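Local coordinates for protein phytase (Debaryomyces castellii, PDB 2GFI) that hydrolyses phytate as a 3-phytase of the histidine acid phosphatase family, releasing phosphate from inositol hexakisphosphate, at residues G95-K98 against G99-F103; K233-N236 against R237-S241. All blocks are in the same frame, centred on the assembly; numbering follows the deposited sequence.

Interaction 1. Residues G95-K98 against G99-F103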
ATOM      1  N   GLY A  95      17.695 -18.329 -33.852  1.00 35.74           N
ATOM      2  CA  GLY A  95      17.890 -18.902 -32.540  1.00 34.16           C
ATOM      3  C   GLY A  95      16.655 -18.576 -31.735  1.00 33.18           C
ATOM      4  O   GLY A  95      15.920 -17.630 -32.048  1.00 32.42           O
ATOM      5  N   THR A  96      16.413 -19.392 -30.721  1.00 32.04           N
ATOM      6  CA  THR A  96      15.382 -19.130 -29.748  1.00 30.72           C
ATOM      7  C   THR A  96      16.019 -18.347 -28.616  1.00 29.28           C
ATOM      8  O   THR A  96      17.026 -18.770 -28.062  1.00 28.95           O
ATOM      9  CB  THR A  96      14.856 -20.447 -29.255  1.00 31.09           C
ATOM     10  OG1 THR A  96      14.223 -21.091 -30.360  1.00 31.52           O
ATOM     11  CG2 THR A  96      13.734 -20.251 -28.270  1.00 30.64           C
ATOM     12  N   PHE A  97      15.454 -17.181 -28.310  1.00 27.54           N
ATOM     13  CA  PHE A  97      15.910 -16.398 -27.163  1.00 26.16           C
ATOM     14  C   PHE A  97      15.683 -17.147 -25.866  1.00 25.09           C
ATOM     15  O   PHE A  97      14.656 -17.777 -25.678  1.00 24.73           O
ATOM     16  CB  PHE A  97      15.183 -15.048 -27.103  1.00 25.85           C
ATOM     17  CG  PHE A  97      15.685 -14.047 -28.106  1.00 24.90           C
ATOM     18  CD1 PHE A  97      16.853 -13.341 -27.864  1.00 25.03           C
ATOM     19  CD2 PHE A  97      14.980 -13.808 -29.282  1.00 24.76           C
ATOM     20  CE1 PHE A  97      17.333 -12.402 -28.771  1.00 25.43           C
ATOM     21  CE2 PHE A  97      15.455 -12.867 -30.208  1.00 25.61           C
ATOM     22  CZ  PHE A  97      16.638 -12.160 -29.943  1.00 24.34           C
ATOM     23  N   LYS A  98      16.658 -17.078 -24.979  1.00 24.55           N
ATOM     24  CA  LYS A  98      16.560 -17.672 -23.646  1.00 24.64           C
ATOM     25  C   LYS A  98      16.855 -16.580 -22.632  1.00 23.80           C
ATOM     26  O   LYS A  98      17.220 -15.488 -23.026  1.00 22.97           O
ATOM     27  CB  LYS A  98      17.523 -18.868 -23.496  1.00 24.00           C
ATOM     28  CG  LYS A  98      17.093 -20.095 -24.384  1.00 25.63           C
ATOM     29  CD  LYS A  98      17.869 -21.383 -24.077  1.00 25.94           C
ATOM     30  CE  LYS A  98      19.367 -21.232 -24.374  1.00 29.28           C
ATOM     31  NZ  LYS A  98      19.594 -20.807 -25.779  1.00 31.81           N
ATOM     32  N   GLY A  99      16.686 -16.871 -21.331  1.00 24.01           N
ATOM     33  CA  GLY A  99      16.952 -15.895 -20.289  1.00 22.55           C
ATOM     34  C   GLY A  99      16.013 -14.692 -20.296  1.00 22.55           C
ATOM     35  O   GLY A  99      14.822 -14.803 -20.588  1.00 21.85           O
ATOM     36  N   GLU A 100      16.557 -13.535 -19.944  1.00 23.25           N
ATOM     37  CA  GLU A 100      15.779 -12.298 -19.870  1.00 24.57           C
ATOM     38  C   GLU A 100      15.144 -11.924 -21.178  1.00 23.03           C
ATOM     39  O   GLU A 100      14.156 -11.223 -21.182  1.00 22.65           O
ATOM     40  CB  GLU A 100      16.650 -11.096 -19.495  1.00 25.78           C
ATOM     41  CG  GLU A 100      17.552 -11.292 -18.318  1.00 32.64           C
ATOM     42  CD  GLU A 100      18.985 -11.371 -18.761  1.00 35.69           C
ATOM     43  OE1 GLU A 100      19.404 -12.386 -19.431  1.00 43.44           O
ATOM     44  OE2 GLU A 100      19.670 -10.385 -18.446  1.00 41.64           O
ATOM     45  N   LEU A 101      15.750 -12.328 -22.293  1.00 22.38           N
ATOM     46  CA  LEU A 101      15.240 -11.922 -23.610  1.00 21.14           C
ATOM     47  C   LEU A 101      14.223 -12.896 -24.197  1.00 20.59           C
ATOM     48  O   LEU A 101      13.745 -12.689 -25.312  1.00 20.07           O
ATOM     49  CB  LEU A 101      16.391 -11.678 -24.583  1.00 21.45           C
ATOM     50  CG  LEU A 101      17.389 -10.569 -24.219  1.00 20.63           C
ATOM     51  CD1 LEU A 101      18.405 -10.430 -25.328  1.00 19.96           C
ATOM     52  CD2 LEU A 101      16.668  -9.250 -23.970  1.00 19.63           C
ATOM     53  N   ALA A 102      13.849 -13.928 -23.441  1.00 20.05           N
ATOM     54  CA  ALA A 102      12.934 -14.969 -23.980  1.00 20.88           C
ATOM     55  C   ALA A 102      11.587 -14.453 -24.465  1.00 21.26           C
ATOM     56  O   ALA A 102      10.994 -15.021 -25.387  1.00 22.22           O
ATOM     57  CB  ALA A 102      12.724 -16.119 -22.973  1.00 20.29           C
ATOM     58  N   PHE A 103      11.073 -13.405 -23.828  1.00 21.36           N
ATOM     59  CA  PHE A 103       9.767 -12.871 -24.215  1.00 20.97           C
ATOM     60  C   PHE A 103       9.766 -12.471 -25.701  1.00 21.84           C
ATOM     61  O   PHE A 103       8.692 -12.317 -26.298  1.00 22.09           O
ATOM     62  CB  PHE A 103       9.397 -11.659 -23.346  1.00 19.46           C
ATOM     63  CG  PHE A 103      10.335 -10.479 -23.529  1.00 17.89           C
ATOM     64  CD1 PHE A 103      10.070  -9.501 -24.488  1.00 14.62           C
ATOM     65  CD2 PHE A 103      11.490 -10.355 -22.750  1.00 16.69           C
ATOM     66  CE1 PHE A 103      10.936  -8.421 -24.661  1.00 14.29           C
ATOM     67  CE2 PHE A 103      12.372  -9.287 -22.941  1.00 15.13           C
ATOM     68  CZ  PHE A 103      12.074  -8.301 -23.869  1.00 15.60           C
TER
HETATM   69  O   HOH W   1      18.534 -13.262 -22.312  1.00 33.61           O

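Interaction 2. Residues K233-N236 against R237-S241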
ATOM      1  N   LYS A 233      28.438  -5.094 -19.856  1.00 23.88           N
ATOM      2  CA  LYS A 233      28.105  -6.204 -18.994  1.00 24.40           C
ATOM      3  C   LYS A 233      26.703  -6.677 -19.295  1.00 23.75           C
ATOM      4  O   LYS A 233      26.465  -7.879 -19.351  1.00 23.62           O
ATOM      5  CB  LYS A 233      28.240  -5.844 -17.514  1.00 24.98           C
ATOM      6  CG  LYS A 233      29.674  -5.501 -17.088  1.00 28.74           C
ATOM      7  CD  LYS A 233      29.699  -4.954 -15.664  1.00 34.72           C
ATOM      8  CE  LYS A 233      31.054  -5.151 -15.014  1.00 34.02           C
ATOM      9  NZ  LYS A 233      31.997  -4.092 -15.491  1.00 45.37           N
ATOM     10  N   ALA A 234      25.782  -5.741 -19.515  1.00 22.86           N
ATOM     11  CA  ALA A 234      24.403  -6.132 -19.781  1.00 22.69           C
ATOM     12  C   ALA A 234      24.394  -6.940 -21.088  1.00 22.70           C
ATOM     13  O   ALA A 234      23.918  -8.064 -21.104  1.00 21.90           O
ATOM     14  CB  ALA A 234      23.503  -4.918 -19.861  1.00 21.83           C
ATOM     15  N   LEU A 235      25.001  -6.379 -22.142  1.00 22.94           N
ATOM     16  CA  LEU A 235      25.159  -7.040 -23.428  1.00 23.75           C
ATOM     17  C   LEU A 235      25.770  -8.432 -23.318  1.00 23.79           C
ATOM     18  O   LEU A 235      25.237  -9.390 -23.859  1.00 23.58           O
ATOM     19  CB  LEU A 235      25.999  -6.164 -24.370  1.00 23.82           C
ATOM     20  CG  LEU A 235      26.090  -6.613 -25.832  1.00 24.63           C
ATOM     21  CD1 LEU A 235      24.688  -6.782 -26.475  1.00 24.42           C
ATOM     22  CD2 LEU A 235      26.914  -5.642 -26.604  1.00 23.62           C
ATOM     23  N   ASN A 236      26.878  -8.548 -22.602  1.00 24.61           N
ATOM     24  CA  ASN A 236      27.508  -9.858 -22.428  1.00 25.62           C
ATOM     25  C   ASN A 236      26.583 -10.813 -21.756  1.00 25.64           C
ATOM     26  O   ASN A 236      26.616 -11.996 -22.063  1.00 26.65           O
ATOM     27  CB  ASN A 236      28.821  -9.771 -21.641  1.00 25.92           C
ATOM     28  CG  ASN A 236      29.876  -9.044 -22.389  1.00 26.03           C
ATOM     29  OD1 ASN A 236      29.805  -8.931 -23.599  1.00 27.28           O
ATOM     30  ND2 ASN A 236      30.853  -8.520 -21.682  1.00 29.71           N
ATOM     31  N   ARG A 237      25.742 -10.324 -20.849  1.00 25.68           N
ATOM     32  CA  ARG A 237      24.755 -11.207 -20.221  1.00 25.40           C
ATOM     33  C   ARG A 237      23.736 -11.715 -21.240  1.00 25.68           C
ATOM     34  O   ARG A 237      23.332 -12.884 -21.223  1.00 25.81           O
ATOM     35  CB  ARG A 237      24.068 -10.524 -19.047  1.00 25.04           C
ATOM     36  CG  ARG A 237      23.203 -11.438 -18.209  1.00 25.18           C
ATOM     37  CD  ARG A 237      22.670 -10.736 -16.923  1.00 24.75           C
ATOM     38  NE  ARG A 237      21.797  -9.597 -17.226  1.00 21.05           N
ATOM     39  CZ  ARG A 237      22.080  -8.305 -17.057  1.00 22.86           C
ATOM     40  NH1 ARG A 237      23.251  -7.901 -16.539  1.00 19.00           N
ATOM     41  NH2 ARG A 237      21.158  -7.390 -17.405  1.00 22.77           N
ATOM     42  N   PHE A 238      23.324 -10.824 -22.128  1.00 25.92           N
ATOM     43  CA  PHE A 238      22.337 -11.148 -23.161  1.00 25.84           C
ATOM     44  C   PHE A 238      22.955 -12.148 -24.123  1.00 26.41           C
ATOM     45  O   PHE A 238      22.302 -13.117 -24.536  1.00 26.69           O
ATOM     46  CB  PHE A 238      21.907  -9.865 -23.877  1.00 24.44           C
ATOM     47  CG  PHE A 238      21.226  -8.867 -22.962  1.00 23.91           C
ATOM     48  CD1 PHE A 238      20.693  -9.278 -21.731  1.00 22.38           C
ATOM     49  CD2 PHE A 238      21.128  -7.531 -23.316  1.00 20.70           C
ATOM     50  CE1 PHE A 238      20.068  -8.375 -20.886  1.00 22.33           C
ATOM     51  CE2 PHE A 238      20.504  -6.617 -22.480  1.00 20.48           C
ATOM     52  CZ  PHE A 238      19.978  -7.034 -21.253  1.00 21.68           C
ATOM     53  N   LYS A 239      24.231 -11.935 -24.432  1.00 26.75           N
ATOM     54  CA  LYS A 239      24.970 -12.816 -25.363  1.00 27.91           C
ATOM     55  C   LYS A 239      25.167 -14.179 -24.760  1.00 28.69           C
ATOM     56  O   LYS A 239      25.018 -15.174 -25.450  1.00 30.05           O
ATOM     57  CB  LYS A 239      26.317 -12.203 -25.765  1.00 26.73           C
ATOM     58  CG  LYS A 239      26.166 -11.025 -26.697  1.00 25.90           C
ATOM     59  CD  LYS A 239      27.529 -10.445 -27.104  1.00 26.07           C
ATOM     60  CE  LYS A 239      27.337  -9.394 -28.177  1.00 25.72           C
ATOM     61  NZ  LYS A 239      28.608  -8.656 -28.473  1.00 26.51           N
ATOM     62  N   ALA A 240      25.430 -14.228 -23.452  1.00 29.23           N
ATOM     63  CA  ALA A 240      25.710 -15.482 -22.745  1.00 29.25           C
ATOM     64  C   ALA A 240      24.550 -16.472 -22.859  1.00 29.02           C
ATOM     65  O   ALA A 240      24.750 -17.698 -22.945  1.00 29.11           O
ATOM     66  CB  ALA A 240      26.032 -15.201 -21.252  1.00 29.60           C
ATOM     67  N   SER A 241      23.339 -15.930 -22.840  1.00 27.96           N
ATOM     68  CA  SER A 241      22.132 -16.713 -22.934  1.00 27.34           C
ATOM     69  C   SER A 241      21.727 -16.882 -24.397  1.00 26.27           C
ATOM     70  O   SER A 241      20.928 -17.753 -24.728  1.00 26.82           O
ATOM     71  CB  SER A 241      21.024 -15.992 -22.142  1.00 28.50           C
ATOM     72  OG  SER A 241      20.771 -16.667 -20.903  1.00 31.48           O
TER

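Interaction 1. Residues G95-K98 against G99-F103
F97 leans against L101 four residues further on, and its side chain can be followed outward atom by atom. CB lies 3.3 Å from the carbonyl O of L101, and CG stays near the same oxygen, which sits obliquely to the ring. At CD1 the partner becomes aliphatic: CD1 of F97 meets CB of L101 at 3.7 Å. Further out, CE1 of F97 approaches CD1 of L101 at 4.1 Å. The ring takes this course because chi1 of -76° sets CG opposite the carbonyl carbon of F97. Beyond the two segments Y93 meets the same ring, their planes inclined by about 40°.

The motif joining the two residues is a sharp bend at G99 that runs into a 3-10 segment. G99 makes the bend at a positive phi of 66°, where a glycine is favoured, and its carbonyl O accepts the first turn's bond from A102 N at 3.1 Å. A102 follows in the 3-10 segment, its CB 3.7 Å from the carbonyl O of F97, an oxygen that N105 holds by a side-chain hydrogen bond.

A water bridges the opening of the turn. It donates to K98 O at 2.7 Å and to E100 OE1 at 3.1 Å, and accepts from L101 N at 2.9 Å, so that a main-chain donor and acceptor which do not bond directly are both satisfied. The other carboxylate oxygen of E100 forms a salt bridge with R237. Across the subunit boundary, G99 N donates to D106 OD2 of the second subunit, and A102 of that subunit packs on A102 here.

Interaction 2. Residues K233-N236 against R237-S241
Two successive turns of helix 229-241 make this contact, with A234 and L235 on the earlier turn facing F238 and K239 on the later one. The ring of F238 stands over the carbonyl group of A234: the oxygen lies 3.3 Å above the ring plane, displaced toward the rim, with CG of F238 its nearest ring atom at 3.4 Å. A chi1 of -62° swings CG back beside the residue's own nitrogen and so brings the ring over the preceding turn, where CE2 of F238 comes within 4.3 Å of CB of A234. A234 O also accepts the main-chain bond from F238 N at 3.0 Å.

This i to i+4 pairing is the alpha-helical hydrogen-bond pattern, and it recurs from K233 O to R237 N, from L235 O to K239 N at 2.8 Å and from N236 O to A240 N. F238 also reaches beyond its helix, to L101, E100 and I274. Replacing F238 by alanine would remove the ring over A234 O and is likely to open a gap beside L101 and I274.

Around the helix, K239 runs extended beyond CG and crosses L235, laying its CE 3.8 Å from CG of L235, while CD2 of L235 is 3.9 Å from K239 NZ. L235 in turn packs on V252 of helix 249-266. R237 bends at chi3 (63°), which carries its guanidinium back along the helix until NH1 lies 3.9 Å from CA of A234. There E100 and E279 form salt bridges with it, and I274 O takes a hydrogen bond from NH2.

In the fold
Coming from the N terminus, the chain leaves helix 77-91 and enters the loop leading to helix 133-148, where interaction 1 closes a tight local turn. Interaction 2 opens far later, within helix 229-241, so the two follow in series and neither nest nor cross. In space their centres are only about 11 Å apart, and residues of the two touch directly: E100 OE2 and R237 NE form a salt bridge at 2.6 Å, while L101 CD1 packs on F238 CB at 3.8 Å. The loop is thus tied to the helix, which also meets helix 249-266. Both contacts lie away from the predicted catalytic residues, and interaction 1 additionally borders the second subunit.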